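Local coordinates for protein putative short-chain oxidoreductase (Thermus thermophilus, PDB 2YUT) that probably works as an NADP-dependent oxidoreductase of the short-chain dehydrogenase/reductase family, holding the dinucleotide in a Rossmann fold, at residues A[74-79]-A[94-99]; A[116-121]-A[157-162]. All blocks are in the same frame, centred on the assembly; numbering follows the deposited sequence.

Both contacts lie in a single Rossmann-fold domain built on a parallel sheet, and both touch the bound NADP. Interaction 1 comes first along the chain: the loop that leaves strand 67-72 (74-79) meets helix 89-107. Interaction 2 follows, where strand 114-119 pairs with the outermost strand, 158-162, and 114-119 in turn neighbours 67-72 in the sheet. Their centres are about 16 Å apart and their nearest atoms about 5 Å, without touching. Helix 132-153 unites them, since it packs on H97 and L98 of the first and on F118 and L161 of the second. The loop after 67-72 and the end of 114-119, neighbours in the sheet, both border the dinucleotide.

Interaction 1: residues A[74-79]-A[94-99]; sequences VGKAGR and LAAHLL. With NAP (NADP nicotinamide-adenine-dinucleotide phosphate), chain B.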
ATOM      1  N   VAL A  74      -6.313   4.474  13.851  1.00 21.76           N
ATOM      2  CA  VAL A  74      -4.903   4.827  13.806  1.00 18.54           C
ATOM      3  C   VAL A  74      -4.463   5.375  12.455  1.00 20.87           C
ATOM      4  O   VAL A  74      -4.870   4.885  11.398  1.00 16.87           O
ATOM      5  CB  VAL A  74      -4.047   3.591  14.156  1.00 21.07           C
ATOM      6  CG1 VAL A  74      -2.572   3.905  14.017  1.00 17.61           C
ATOM      7  CG2 VAL A  74      -4.364   3.145  15.576  1.00 22.60           C
ATOM      8  N   GLY A  75      -3.619   6.395  12.499  1.00 23.09           N
ATOM      9  CA  GLY A  75      -3.129   6.988  11.274  1.00 17.40           C
ATOM     10  C   GLY A  75      -2.338   8.253  11.517  1.00 16.96           C
ATOM     11  O   GLY A  75      -2.188   8.707  12.651  1.00 21.13           O
ATOM     12  N   LYS A  76      -1.837   8.816  10.425  1.00 18.77           N
ATOM     13  CA  LYS A  76      -1.047  10.039  10.428  1.00 23.89           C
ATOM     14  C   LYS A  76      -1.195  10.638   9.039  1.00 26.44           C
ATOM     15  O   LYS A  76      -1.489   9.924   8.083  1.00 24.68           O
ATOM     16  CB  LYS A  76       0.424   9.727  10.709  1.00 32.09           C
ATOM     17  CG  LYS A  76       0.767   9.685  12.180  1.00 50.56           C
ATOM     18  CD  LYS A  76       0.824  11.094  12.755  1.00 59.62           C
ATOM     19  CE  LYS A  76       0.792  11.083  14.276  1.00 57.30           C
ATOM     20  NZ  LYS A  76      -0.526  10.612  14.781  1.00 25.51           N
ATOM     21  N   ALA A  77      -0.999  11.943   8.921  1.00 19.53           N
ATOM     22  CA  ALA A  77      -1.140  12.586   7.625  1.00 27.73           C
ATOM     23  C   ALA A  77       0.113  13.372   7.274  1.00 29.31           C
ATOM     24  O   ALA A  77       0.913  13.703   8.145  1.00 28.29           O
ATOM     25  CB  ALA A  77      -2.357  13.497   7.628  1.00 23.01           C
ATOM     26  N   GLY A  78       0.279  13.658   5.990  1.00 30.29           N
ATOM     27  CA  GLY A  78       1.440  14.398   5.536  1.00 27.08           C
ATOM     28  C   GLY A  78       1.304  14.755   4.073  1.00 26.43           C
ATOM     29  O   GLY A  78       0.651  14.044   3.314  1.00 22.84           O
ATOM     30  N   ARG A  79       1.917  15.866   3.678  1.00 30.30           N
ATOM     31  CA  ARG A  79       1.865  16.324   2.296  1.00 32.27           C
ATOM     32  C   ARG A  79       3.274  16.454   1.735  1.00 29.86           C
ATOM     33  O   ARG A  79       4.155  17.012   2.385  1.00 30.78           O
ATOM     34  CB  ARG A  79       1.157  17.679   2.212  1.00 34.45           C
ATOM     35  CG  ARG A  79       1.205  18.309   0.826  1.00 51.33           C
ATOM     36  CD  ARG A  79       0.629  19.716   0.820  1.00 50.88           C
ATOM     37  NE  ARG A  79      -0.816  19.726   1.024  1.00 61.26           N
ATOM     38  CZ  ARG A  79      -1.426  20.388   2.001  1.00 67.81           C
ATOM     39  NH1 ARG A  79      -0.717  21.095   2.871  1.00 62.04           N
ATOM     40  NH2 ARG A  79      -2.749  20.349   2.104  1.00 61.31           N
ATOM     41  N   LEU A  94       3.107   4.192   5.611  1.00 23.00           N
ATOM     42  CA  LEU A  94       2.832   2.760   5.574  1.00 23.55           C
ATOM     43  C   LEU A  94       2.898   2.158   6.977  1.00 19.59           C
ATOM     44  O   LEU A  94       2.102   1.290   7.328  1.00 20.08           O
ATOM     45  CB  LEU A  94       3.829   2.043   4.650  1.00 20.59           C
ATOM     46  CG  LEU A  94       3.507   2.033   3.147  1.00 23.75           C
ATOM     47  CD1 LEU A  94       2.257   1.205   2.912  1.00 25.82           C
ATOM     48  CD2 LEU A  94       3.293   3.446   2.629  1.00 41.57           C
ATOM     49  N   ALA A  95       3.851   2.621   7.777  1.00 13.52           N
ATOM     50  CA  ALA A  95       3.995   2.119   9.139  1.00 23.70           C
ATOM     51  C   ALA A  95       2.772   2.495   9.979  1.00 19.26           C
ATOM     52  O   ALA A  95       2.178   1.647  10.642  1.00 15.21           O
ATOM     53  CB  ALA A  95       5.258   2.692   9.777  1.00 17.73           C
ATOM     54  N   ALA A  96       2.395   3.769   9.929  1.00 20.16           N
ATOM     55  CA  ALA A  96       1.260   4.257  10.703  1.00 23.02           C
ATOM     56  C   ALA A  96      -0.076   3.647  10.296  1.00 22.37           C
ATOM     57  O   ALA A  96      -0.854   3.237  11.160  1.00 22.02           O
ATOM     58  CB  ALA A  96       1.183   5.780  10.616  1.00 14.98           C
ATOM     59  N   HIS A  97      -0.341   3.575   8.993  1.00 13.20           N
ATOM     60  CA  HIS A  97      -1.615   3.030   8.515  1.00 18.62           C
ATOM     61  C   HIS A  97      -1.708   1.522   8.307  1.00 19.02           C
ATOM     62  O   HIS A  97      -2.691   0.901   8.715  1.00 20.02           O
ATOM     63  CB  HIS A  97      -2.030   3.694   7.199  1.00 15.52           C
ATOM     64  CG  HIS A  97      -2.266   5.165   7.305  1.00 16.29           C
ATOM     65  ND1 HIS A  97      -1.244   6.088   7.261  1.00 23.22           N
ATOM     66  CD2 HIS A  97      -3.411   5.877   7.423  1.00  9.54           C
ATOM     67  CE1 HIS A  97      -1.750   7.306   7.340  1.00 17.57           C
ATOM     68  NE2 HIS A  97      -3.063   7.205   7.438  1.00 18.22           N
ATOM     69  N   LEU A  98      -0.695   0.938   7.670  1.00 17.91           N
ATOM     70  CA  LEU A  98      -0.710  -0.488   7.356  1.00 13.92           C
ATOM     71  C   LEU A  98      -0.087  -1.437   8.369  1.00 14.60           C
ATOM     72  O   LEU A  98      -0.711  -2.431   8.750  1.00 13.71           O
ATOM     73  CB  LEU A  98      -0.053  -0.720   5.985  1.00 23.50           C
ATOM     74  CG  LEU A  98       0.046  -2.168   5.490  1.00 26.79           C
ATOM     75  CD1 LEU A  98      -1.354  -2.721   5.254  1.00 24.88           C
ATOM     76  CD2 LEU A  98       0.863  -2.223   4.200  1.00 27.00           C
ATOM     77  N   LEU A  99       1.140  -1.157   8.794  1.00  9.22           N
ATOM     78  CA  LEU A  99       1.803  -2.035   9.742  1.00 16.45           C
ATOM     79  C   LEU A  99       1.053  -2.106  11.071  1.00 19.12           C
ATOM     80  O   LEU A  99       0.934  -3.181  11.655  1.00 21.43           O
ATOM     81  CB  LEU A  99       3.255  -1.596   9.958  1.00 14.60           C
ATOM     82  CG  LEU A  99       4.151  -1.640   8.710  1.00 31.87           C
ATOM     83  CD1 LEU A  99       5.592  -1.407   9.127  1.00 23.59           C
ATOM     84  CD2 LEU A  99       4.032  -2.989   8.004  1.00 23.02           C
TER
HETATM   85  PA  NAP B 500      -5.777  11.677  14.649  1.00 17.20           P
HETATM   86  O1A NAP B 500      -4.358  12.323  14.250  1.00 15.17           O
HETATM   87  O2A NAP B 500      -6.651  12.615  15.389  1.00 15.79           O
HETATM   88  O5B NAP B 500      -5.431  10.365  15.512  1.00 18.56           O
HETATM   89  C5B NAP B 500      -4.475   9.419  15.031  1.00 15.52           C
HETATM   90  C4B NAP B 500      -4.308   8.281  16.038  1.00 20.89           C
HETATM   91  O4B NAP B 500      -3.352   7.348  15.504  1.00 20.90           O
HETATM   92  C3B NAP B 500      -3.726   8.814  17.351  1.00 20.66           C
HETATM   93  O3B NAP B 500      -4.361   8.172  18.460  1.00 24.78           O
HETATM   94  C2B NAP B 500      -2.265   8.376  17.263  1.00 19.79           C
HETATM   95  O2B NAP B 500      -1.759   8.145  18.580  1.00 21.54           O
HETATM   96  C1B NAP B 500      -2.481   7.019  16.595  1.00 17.35           C
HETATM   97  N9A NAP B 500      -1.194   6.481  16.100  1.00 23.60           N
HETATM   98  C8A NAP B 500      -0.445   7.018  15.139  1.00 19.38           C
HETATM   99  N7A NAP B 500       0.657   6.289  14.976  1.00 21.90           N
HETATM  100  C5A NAP B 500       0.608   5.279  15.839  1.00 15.59           C
HETATM  101  C6A NAP B 500       1.462   4.227  16.146  1.00 24.31           C
HETATM  102  N6A NAP B 500       2.610   4.079  15.490  1.00 15.51           N
HETATM  103  N1A NAP B 500       1.111   3.369  17.114  1.00 20.22           N
HETATM  104  C2A NAP B 500      -0.027   3.511  17.771  1.00 22.83           C
HETATM  105  N3A NAP B 500      -0.862   4.500  17.508  1.00 12.63           N
HETATM  106  C4A NAP B 500      -0.574   5.397  16.555  1.00 20.19           C
HETATM  107  O3  NAP B 500      -6.407  11.156  13.260  1.00 16.51           O
HETATM  108  PN  NAP B 500      -7.972  10.823  13.076  1.00 19.25           P
HETATM  109  O1N NAP B 500      -8.617  11.923  12.322  1.00 18.87           O
HETATM  110  O2N NAP B 500      -8.560  10.414  14.371  1.00 19.76           O
HETATM  111  O5D NAP B 500      -7.951   9.546  12.095  1.00 18.99           O
HETATM  112  C5D NAP B 500      -8.278   8.242  12.582  1.00 18.84           C
HETATM  113  C4D NAP B 500      -8.335   7.222  11.441  1.00 15.42           C
HETATM  114  O4D NAP B 500      -9.318   7.699  10.500  1.00 17.45           O
HETATM  115  C3D NAP B 500      -7.006   7.180  10.682  1.00 17.59           C
HETATM  116  O3D NAP B 500      -6.827   5.922  10.027  1.00 19.98           O
HETATM  117  C2D NAP B 500      -7.220   8.282   9.648  1.00 18.43           C
HETATM  118  O2D NAP B 500      -6.362   8.110   8.517  1.00 18.66           O
HETATM  119  C1D NAP B 500      -8.652   7.933   9.247  1.00 15.66           C
HETATM  120  N1N NAP B 500      -9.307   8.992   8.447  1.00 18.11           N
HETATM  121  C2N NAP B 500      -9.353  10.308   8.927  1.00 16.99           C
HETATM  122  C3N NAP B 500      -9.966  11.299   8.169  1.00 20.84           C
HETATM  123  C7N NAP B 500     -10.024  12.735   8.694  1.00 26.68           C
HETATM  124  O7N NAP B 500     -10.394  13.659   7.972  1.00 22.87           O
HETATM  125  N7N NAP B 500      -9.639  12.886   9.959  1.00 13.22           N
HETATM  126  C4N NAP B 500     -10.529  10.986   6.938  1.00 25.48           C
HETATM  127  C5N NAP B 500     -10.487   9.681   6.457  1.00 28.51           C
HETATM  128  C6N NAP B 500      -9.878   8.682   7.207  1.00 23.26           C
HETATM  129  P2B NAP B 500      -1.021   9.301  19.425  1.00 34.07           P
HETATM  130  O1X NAP B 500      -1.800  10.681  19.144  1.00 30.57           O
HETATM  131  O2X NAP B 500      -1.293   8.924  20.967  1.00 29.87           O
HETATM  132  O3X NAP B 500       0.423   9.396  19.112  1.00 35.27           O
HETATM  133  O   HOH W   1      -4.972   2.448   9.780  1.00 19.96           O
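One face of the H97 imidazole is covered by G75, whose CA sits 4.0 Å from the ring centroid and 19° off the ring normal, a CH-pi contact. At the ring's edge, near its plane, is the nicotinamide ribose of NADP, with H97 NE2 3.6 Å from O2D. Y134 brings a second ring roughly perpendicular to it, and M93 O takes the hydrogen bond of ND1, fixing the imidazole's rotation. This is the cofactor loop of the Rossmann fold; G75 probably matches the closing glycine of the family's Asn-Asn-Ala-Gly motif, and the lack of a side chain lets the cofactor and H97 both come close to its backbone. V74 turns CG1 anti to its backbone N (chi1 176°), wedging that methyl between A96 O, 3.4 Å from V74 CG1, and the adenine. Small A96 lets the K76 CB settle on its methyl, while the rest of the lysine leads away toward the adenine. The backbone grips both riboses: G75 N donates to O4B at 3.2 Å, and O3D donates to V74 O at 2.6 Å. Helix 89-107 widens into a pi-type turn at 95-99, and a water there donates to V74 O at 2.9 Å and to H97 O at 3.0 Å.

Interaction 2: residues A[116-121]-A[157-162]; sequences AVFFGA and VHLVLV. With NAP (NADP nicotinamide-adenine-dinucleotide phosphate), chain B.
A116 N donates to H158 O at 2.9 Å, the first of five backbone hydrogen bonds between these two parallel segments. V160 N then gives to A116 O, F118 N to V160 O, V162 N to F118 O, and G120 N to V162 O at 2.8 Å. The third bond is almost linear at its acceptor, with a C=O...N angle of 177°. V160 O also receives a CA-H...O contact from V117, so one carbonyl serves two donors of different strength. The strand axes are twisted by 25°.

V117, V160 and V162, with F119, make up one face; beta-branched valines suit the extended backbone. V162 CG2 presses on V117 CG1 at 3.5 Å, tighter than usual for two methyls. With its CG1 anti to the backbone N (chi1 178°), V162 lies beside F119, pointing the same way, and CB meets F119 CD1 at 3.8 Å. F119 also borders NADP, CB lying 3.7 Å from O4D. On the other face L159 CD2 is shared between A116 CB, at 3.7 Å, and F118 CE2, at 4.1 Å; the F118 ring has V160 O at its edge. G120 suits the strand's exit: lacking a side chain, it lets L161 CD2 come within 3.8 Å of its N. A water donates to both G120 O and V162 O, joining the two strands just past the last backbone bond.

Further out, K138 NZ holds F119 O, E142 holds A121 N, and R149 holds L159 O, all from helix 132-153 in the beta-alpha-beta crossover joining the strands. That helix also packs on F118 and L161. Helix 185-196 covers the opposite face through L196, against V117 and V160, and V192, against V162, while strand 67-72 pairs along the far side of strand 114-119.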
ATOM      1  N   ALA A 116     -14.260  -6.041  13.196  1.00 18.54           N
ATOM      2  CA  ALA A 116     -12.989  -5.334  13.271  1.00 17.13           C
ATOM      3  C   ALA A 116     -13.085  -4.233  12.229  1.00 18.33           C
ATOM      4  O   ALA A 116     -13.184  -4.497  11.027  1.00 20.71           O
ATOM      5  CB  ALA A 116     -11.833  -6.286  12.974  1.00 18.48           C
ATOM      6  N   VAL A 117     -13.067  -2.995  12.710  1.00 16.12           N
ATOM      7  CA  VAL A 117     -13.221  -1.819  11.870  1.00 11.55           C
ATOM      8  C   VAL A 117     -11.916  -1.097  11.570  1.00 17.74           C
ATOM      9  O   VAL A 117     -11.124  -0.819  12.470  1.00 17.47           O
ATOM     10  CB  VAL A 117     -14.204  -0.819  12.538  1.00 17.52           C
ATOM     11  CG1 VAL A 117     -14.481   0.349  11.617  1.00 13.66           C
ATOM     12  CG2 VAL A 117     -15.496  -1.539  12.921  1.00 15.96           C
ATOM     13  N   PHE A 118     -11.715  -0.783  10.295  1.00 15.15           N
ATOM     14  CA  PHE A 118     -10.514  -0.089   9.840  1.00 14.08           C
ATOM     15  C   PHE A 118     -10.958   1.070   8.967  1.00 11.39           C
ATOM     16  O   PHE A 118     -12.077   1.075   8.450  1.00 17.28           O
ATOM     17  CB  PHE A 118      -9.624  -1.054   9.051  1.00 15.55           C
ATOM     18  CG  PHE A 118      -9.089  -2.187   9.878  1.00 15.37           C
ATOM     19  CD1 PHE A 118      -7.877  -2.062  10.555  1.00 15.08           C
ATOM     20  CD2 PHE A 118      -9.821  -3.364  10.022  1.00 16.38           C
ATOM     21  CE1 PHE A 118      -7.398  -3.089  11.364  1.00 13.07           C
ATOM     22  CE2 PHE A 118      -9.356  -4.399  10.827  1.00 14.70           C
ATOM     23  CZ  PHE A 118      -8.143  -4.263  11.501  1.00 13.83           C
ATOM     24  N   PHE A 119     -10.080   2.050   8.791  1.00 13.85           N
ATOM     25  CA  PHE A 119     -10.414   3.226   8.006  1.00 16.31           C
ATOM     26  C   PHE A 119      -9.548   3.399   6.754  1.00 19.72           C
ATOM     27  O   PHE A 119      -8.324   3.519   6.838  1.00 17.02           O
ATOM     28  CB  PHE A 119     -10.314   4.458   8.914  1.00 13.50           C
ATOM     29  CG  PHE A 119     -11.223   4.388  10.120  1.00 14.91           C
ATOM     30  CD1 PHE A 119     -12.534   4.866  10.051  1.00 12.39           C
ATOM     31  CD2 PHE A 119     -10.791   3.785  11.298  1.00 15.48           C
ATOM     32  CE1 PHE A 119     -13.402   4.741  11.140  1.00 14.85           C
ATOM     33  CE2 PHE A 119     -11.650   3.652  12.398  1.00 20.20           C
ATOM     34  CZ  PHE A 119     -12.960   4.130  12.319  1.00 17.35           C
ATOM     35  N   GLY A 120     -10.199   3.400   5.593  1.00 17.92           N
ATOM     36  CA  GLY A 120      -9.485   3.573   4.343  1.00 22.71           C
ATOM     37  C   GLY A 120      -9.665   5.000   3.863  1.00 26.13           C
ATOM     38  O   GLY A 120      -9.537   5.939   4.648  1.00 20.55           O
ATOM     39  N   ALA A 121      -9.970   5.169   2.580  1.00 22.80           N
ATOM     40  CA  ALA A 121     -10.168   6.505   2.027  1.00 27.33           C
ATOM     41  C   ALA A 121     -10.812   6.470   0.652  1.00 20.77           C
ATOM     42  O   ALA A 121     -10.643   5.511  -0.097  1.00 24.56           O
ATOM     43  CB  ALA A 121      -8.836   7.236   1.940  1.00 17.28           C
ATOM     44  N   VAL A 157     -15.237 -13.860  12.131  1.00 27.66           N
ATOM     45  CA  VAL A 157     -14.948 -12.442  12.320  1.00 24.75           C
ATOM     46  C   VAL A 157     -15.239 -11.625  11.066  1.00 27.31           C
ATOM     47  O   VAL A 157     -14.821 -11.987   9.963  1.00 27.04           O
ATOM     48  CB  VAL A 157     -13.475 -12.236  12.713  1.00 20.20           C
ATOM     49  CG1 VAL A 157     -13.192 -10.759  12.927  1.00 18.77           C
ATOM     50  CG2 VAL A 157     -13.166 -13.027  13.969  1.00 15.08           C
ATOM     51  N   HIS A 158     -15.946 -10.515  11.241  1.00 24.43           N
ATOM     52  CA  HIS A 158     -16.292  -9.656  10.120  1.00 25.32           C
ATOM     53  C   HIS A 158     -15.430  -8.410  10.058  1.00 31.08           C
ATOM     54  O   HIS A 158     -15.424  -7.604  10.991  1.00 24.74           O
ATOM     55  CB  HIS A 158     -17.753  -9.226  10.202  1.00 23.08           C
ATOM     56  CG  HIS A 158     -18.708 -10.366  10.351  1.00 38.63           C
ATOM     57  ND1 HIS A 158     -18.922 -11.002  11.554  1.00 44.48           N
ATOM     58  CD2 HIS A 158     -19.496 -10.993   9.446  1.00 34.39           C
ATOM     59  CE1 HIS A 158     -19.804 -11.971  11.384  1.00 41.55           C
ATOM     60  NE2 HIS A 158     -20.167 -11.988  10.114  1.00 45.85           N
ATOM     61  N   LEU A 159     -14.708  -8.254   8.952  1.00 22.72           N
ATOM     62  CA  LEU A 159     -13.868  -7.083   8.754  1.00 24.13           C
ATOM     63  C   LEU A 159     -14.727  -6.032   8.074  1.00 18.87           C
ATOM     64  O   LEU A 159     -15.422  -6.323   7.105  1.00 24.06           O
ATOM     65  CB  LEU A 159     -12.668  -7.412   7.861  1.00 23.82           C
ATOM     66  CG  LEU A 159     -11.640  -8.413   8.391  1.00 29.27           C
ATOM     67  CD1 LEU A 159     -10.543  -8.617   7.341  1.00 29.68           C
ATOM     68  CD2 LEU A 159     -11.040  -7.905   9.691  1.00 28.05           C
ATOM     69  N   VAL A 160     -14.687  -4.811   8.594  1.00 21.49           N
ATOM     70  CA  VAL A 160     -15.464  -3.713   8.036  1.00 18.42           C
ATOM     71  C   VAL A 160     -14.522  -2.591   7.607  1.00 25.47           C
ATOM     72  O   VAL A 160     -13.718  -2.106   8.405  1.00 24.82           O
ATOM     73  CB  VAL A 160     -16.461  -3.157   9.079  1.00 17.10           C
ATOM     74  CG1 VAL A 160     -17.285  -2.034   8.475  1.00 16.56           C
ATOM     75  CG2 VAL A 160     -17.363  -4.277   9.582  1.00 19.75           C
ATOM     76  N   LEU A 161     -14.614  -2.192   6.343  1.00 24.79           N
ATOM     77  CA  LEU A 161     -13.781  -1.116   5.828  1.00 15.64           C
ATOM     78  C   LEU A 161     -14.612   0.162   5.771  1.00 18.76           C
ATOM     79  O   LEU A 161     -15.645   0.215   5.106  1.00 17.30           O
ATOM     80  CB  LEU A 161     -13.252  -1.470   4.432  1.00 25.68           C
ATOM     81  CG  LEU A 161     -12.226  -0.541   3.767  1.00 29.93           C
ATOM     82  CD1 LEU A 161     -12.896   0.711   3.249  1.00 39.17           C
ATOM     83  CD2 LEU A 161     -11.137  -0.190   4.765  1.00 23.31           C
ATOM     84  N   VAL A 162     -14.160   1.191   6.476  1.00 20.74           N
ATOM     85  CA  VAL A 162     -14.880   2.456   6.501  1.00 16.21           C
ATOM     86  C   VAL A 162     -14.206   3.551   5.678  1.00 14.15           C
ATOM     87  O   VAL A 162     -12.996   3.765   5.776  1.00 17.31           O
ATOM     88  CB  VAL A 162     -15.032   2.988   7.950  1.00 19.07           C
ATOM     89  CG1 VAL A 162     -15.751   4.332   7.934  1.00 14.83           C
ATOM     90  CG2 VAL A 162     -15.779   1.974   8.815  1.00 12.31           C
TER
HETATM   91  PA  NAP B 500      -5.777  11.677  14.649  1.00 17.20           P
HETATM   92  O1A NAP B 500      -4.358  12.323  14.250  1.00 15.17           O
HETATM   93  O2A NAP B 500      -6.651  12.615  15.389  1.00 15.79           O
HETATM   94  O5B NAP B 500      -5.431  10.365  15.512  1.00 18.56           O
HETATM   95  C5B NAP B 500      -4.475   9.419  15.031  1.00 15.52           C
HETATM   96  C4B NAP B 500      -4.308   8.281  16.038  1.00 20.89           C
HETATM   97  O4B NAP B 500      -3.352   7.348  15.504  1.00 20.90           O
HETATM   98  C3B NAP B 500      -3.726   8.814  17.351  1.00 20.66           C
HETATM   99  O3B NAP B 500      -4.361   8.172  18.460  1.00 24.78           O
HETATM  100  C2B NAP B 500      -2.265   8.376  17.263  1.00 19.79           C
HETATM  101  O2B NAP B 500      -1.759   8.145  18.580  1.00 21.54           O
HETATM  102  C1B NAP B 500      -2.481   7.019  16.595  1.00 17.35           C
HETATM  103  N9A NAP B 500      -1.194   6.481  16.100  1.00 23.60           N
HETATM  104  C8A NAP B 500      -0.445   7.018  15.139  1.00 19.38           C
HETATM  105  N7A NAP B 500       0.657   6.289  14.976  1.00 21.90           N
HETATM  106  C5A NAP B 500       0.608   5.279  15.839  1.00 15.59           C
HETATM  107  C6A NAP B 500       1.462   4.227  16.146  1.00 24.31           C
HETATM  108  N6A NAP B 500       2.610   4.079  15.490  1.00 15.51           N
HETATM  109  N1A NAP B 500       1.111   3.369  17.114  1.00 20.22           N
HETATM  110  C2A NAP B 500      -0.027   3.511  17.771  1.00 22.83           C
HETATM  111  N3A NAP B 500      -0.862   4.500  17.508  1.00 12.63           N
HETATM  112  C4A NAP B 500      -0.574   5.397  16.555  1.00 20.19           C
HETATM  113  O3  NAP B 500      -6.407  11.156  13.260  1.00 16.51           O
HETATM  114  PN  NAP B 500      -7.972  10.823  13.076  1.00 19.25           P
HETATM  115  O1N NAP B 500      -8.617  11.923  12.322  1.00 18.87           O
HETATM  116  O2N NAP B 500      -8.560  10.414  14.371  1.00 19.76           O
HETATM  117  O5D NAP B 500      -7.951   9.546  12.095  1.00 18.99           O
HETATM  118  C5D NAP B 500      -8.278   8.242  12.582  1.00 18.84           C
HETATM  119  C4D NAP B 500      -8.335   7.222  11.441  1.00 15.42           C
HETATM  120  O4D NAP B 500      -9.318   7.699  10.500  1.00 17.45           O
HETATM  121  C3D NAP B 500      -7.006   7.180  10.682  1.00 17.59           C
HETATM  122  O3D NAP B 500      -6.827   5.922  10.027  1.00 19.98           O
HETATM  123  C2D NAP B 500      -7.220   8.282   9.648  1.00 18.43           C
HETATM  124  O2D NAP B 500      -6.362   8.110   8.517  1.00 18.66           O
HETATM  125  C1D NAP B 500      -8.652   7.933   9.247  1.00 15.66           C
HETATM  126  N1N NAP B 500      -9.307   8.992   8.447  1.00 18.11           N
HETATM  127  C2N NAP B 500      -9.353  10.308   8.927  1.00 16.99           C
HETATM  128  C3N NAP B 500      -9.966  11.299   8.169  1.00 20.84           C
HETATM  129  C7N NAP B 500     -10.024  12.735   8.694  1.00 26.68           C
HETATM  130  O7N NAP B 500     -10.394  13.659   7.972  1.00 22.87           O
HETATM  131  N7N NAP B 500      -9.639  12.886   9.959  1.00 13.22           N
HETATM  132  C4N NAP B 500     -10.529  10.986   6.938  1.00 25.48           C
HETATM  133  C5N NAP B 500     -10.487   9.681   6.457  1.00 28.51           C
HETATM  134  C6N NAP B 500      -9.878   8.682   7.207  1.00 23.26           C
HETATM  135  P2B NAP B 500      -1.021   9.301  19.425  1.00 34.07           P
HETATM  136  O1X NAP B 500      -1.800  10.681  19.144  1.00 30.57           O
HETATM  137  O2X NAP B 500      -1.293   8.924  20.967  1.00 29.87           O
HETATM  138  O3X NAP B 500       0.423   9.396  19.112  1.00 35.27           O
HETATM  139  O   HOH W   2     -11.834   6.193   6.187  1.00 30.54           O